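Local coordinates for protein Cbs-cp12 (Microcystis aeruginosa PCC 7806, PDB 5NVD) that joins a pair of CBS domains to a CP12 domain and probably couples adenosine-nucleotide sensing to redox-dependent control of carbon fixation, at residues Val83-Glu88 against Ala106-Gly111. Residues are numbered along the deposited sequence; the frame is centred on the assembly and turned at random.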
loop_
_atom_site.group_PDB
_atom_site.type_symbol
_atom_site.label_atom_id
_atom_site.label_comp_id
_atom_site.label_asym_id
_atom_site.label_seq_id
_atom_site.Cartn_x
_atom_site.Cartn_y
_atom_site.Cartn_z
ATOM N N VAL A 83 12.833 5.065 -11.741
ATOM C CA VAL A 83 11.885 5.350 -12.786
ATOM C C VAL A 83 12.457 6.545 -13.555
ATOM O O VAL A 83 12.748 7.557 -12.971
ATOM C CB VAL A 83 10.495 5.654 -12.171
ATOM C CG1 VAL A 83 9.482 6.128 -13.191
ATOM C CG2 VAL A 83 9.960 4.413 -11.479
ATOM N N VAL A 84 12.646 6.387 -14.865
ATOM C CA VAL A 84 13.248 7.396 -15.708
ATOM C C VAL A 84 12.193 7.896 -16.669
ATOM O O VAL A 84 11.299 7.164 -17.065
ATOM C CB VAL A 84 14.451 6.849 -16.524
ATOM C CG1 VAL A 84 15.316 5.935 -15.675
ATOM C CG2 VAL A 84 13.992 6.074 -17.739
ATOM N N VAL A 85 12.349 9.142 -17.065
ATOM C CA VAL A 85 11.450 9.804 -17.974
ATOM C C VAL A 85 12.224 10.054 -19.263
ATOM O O VAL A 85 13.348 10.608 -19.232
ATOM C CB VAL A 85 11.011 11.140 -17.363
ATOM C CG1 VAL A 85 10.248 11.979 -18.357
ATOM C CG2 VAL A 85 10.173 10.904 -16.121
ATOM N N ASN A 86 11.617 9.706 -20.396
ATOM C CA ASN A 86 12.245 9.983 -21.643
ATOM C C ASN A 86 12.048 11.502 -21.986
ATOM O O ASN A 86 11.065 12.124 -21.600
ATOM C CB ASN A 86 11.815 8.970 -22.707
ATOM C CG ASN A 86 10.890 9.541 -23.728
ATOM O OD1 ASN A 86 11.324 10.255 -24.662
ATOM N ND2 ASN A 86 9.607 9.218 -23.601
ATOM N N PRO A 87 13.020 12.111 -22.679
ATOM C CA PRO A 87 12.952 13.555 -22.845
ATOM C C PRO A 87 11.733 14.106 -23.605
ATOM O O PRO A 87 11.419 15.281 -23.413
ATOM C CB PRO A 87 14.259 13.890 -23.581
ATOM C CG PRO A 87 14.814 12.617 -24.040
ATOM C CD PRO A 87 14.301 11.563 -23.127
ATOM N N GLU A 88 11.085 13.275 -24.438
ATOM C CA GLU A 88 9.932 13.664 -25.266
ATOM C C GLU A 88 8.573 13.334 -24.688
ATOM O O GLU A 88 7.549 13.660 -25.294
ATOM C CB GLU A 88 10.037 13.052 -26.662
ATOM C CG GLU A 88 11.190 13.662 -27.449
ATOM C CD GLU A 88 11.170 13.352 -28.951
ATOM O OE1 GLU A 88 10.775 14.237 -29.768
ATOM O OE2 GLU A 88 11.569 12.230 -29.299
ATOM N N ALA A 106 12.207 12.439 -11.086
ATOM C CA ALA A 106 12.742 11.381 -11.914
ATOM C C ALA A 106 13.843 11.972 -12.741
ATOM O O ALA A 106 13.777 13.166 -13.089
ATOM C CB ALA A 106 11.653 10.809 -12.812
ATOM N N PRO A 107 14.867 11.173 -13.054
ATOM C CA PRO A 107 15.844 11.704 -13.997
ATOM C C PRO A 107 15.290 11.638 -15.422
ATOM O O PRO A 107 14.506 10.741 -15.752
ATOM C CB PRO A 107 17.029 10.748 -13.840
ATOM C CG PRO A 107 16.400 9.475 -13.364
ATOM C CD PRO A 107 15.328 9.928 -12.429
ATOM N N VAL A 108 15.662 12.617 -16.235
ATOM C CA VAL A 108 15.330 12.602 -17.644
ATOM C C VAL A 108 16.563 12.059 -18.387
ATOM O O VAL A 108 17.648 12.648 -18.316
ATOM C CB VAL A 108 14.931 14.005 -18.129
ATOM C CG1 VAL A 108 14.660 14.000 -19.633
ATOM C CG2 VAL A 108 13.705 14.491 -17.348
ATOM N N ILE A 109 16.385 10.935 -19.088
ATOM C CA ILE A 109 17.498 10.172 -19.618
ATOM C C ILE A 109 17.349 9.855 -21.072
ATOM O O ILE A 109 16.301 9.487 -21.517
ATOM C CB ILE A 109 17.654 8.883 -18.815
ATOM C CG1 ILE A 109 18.233 9.248 -17.449
ATOM C CG2 ILE A 109 18.573 7.905 -19.532
ATOM C CD1 ILE A 109 18.505 8.057 -16.581
ATOM N N GLN A 110 18.416 10.009 -21.818
ATOM C CA GLN A 110 18.393 9.738 -23.261
ATOM C C GLN A 110 19.394 8.627 -23.479
ATOM O O GLN A 110 20.601 8.834 -23.366
ATOM C CB GLN A 110 18.769 10.996 -24.040
ATOM C CG GLN A 110 18.936 10.821 -25.553
ATOM C CD GLN A 110 17.712 11.254 -26.357
ATOM O OE1 GLN A 110 17.704 12.378 -26.916
ATOM N NE2 GLN A 110 16.661 10.375 -26.414
ATOM N N GLY A 111 18.876 7.439 -23.742
ATOM C CA GLY A 111 19.679 6.226 -23.812
ATOM C C GLY A 111 20.064 5.858 -22.403
ATOM O O GLY A 111 19.306 5.148 -21.692
HETATM O O HOH W 1 13.220 10.682 -26.844
#
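Pro87 lays its ring across the end of the Gln110 side chain, CG standing 3.8 Å from the amide NE2, and the two groups cross at about a right angle. Gln110 gets there because its chain turns about CB-CG (chi2 99°), bringing the amide to the ring. CB of Pro87 rests on Val108 CG1, at 4.0 Å. Having no N-H, the proline stops the backbone pairing: its CD sits 3.3 Å from Ile109 O, where the next N-H would come. Replacing Pro87 by alanine would remove CG and CD and would probably leave the Gln110 amide with less packing and the chain after Asn86 freer to turn.

That pairing is a single parallel bridge between Val85 and Val108: Val85 N gives a nearly straight bond to Pro107 O (3.0 Å, 170° at the hydrogen), and Val85 O accepts from Ile109 N at 3.1 Å. In this CBS domain it adds the 83-88 segment to the strand 105-110, whose antiparallel partner is 113-119; the connection runs through helix 91-101, which packs on Val85 and Ala106. Beta-branched valines favour such extended backbone. Val85 directs CG2 onto the methyl of Ala106, 3.6 Å away, where a small residue leaves room for it. On the opposite face the Val84 and Ile109 side chains cross, CG1 meeting CD1 at 3.9 Å. Just before Pro87, the side chain of Asn86 closes an Asx turn, OD1 accepting from Glu88 N (3.0 Å), which lies well above the amide plane, and taking a further bond from a water.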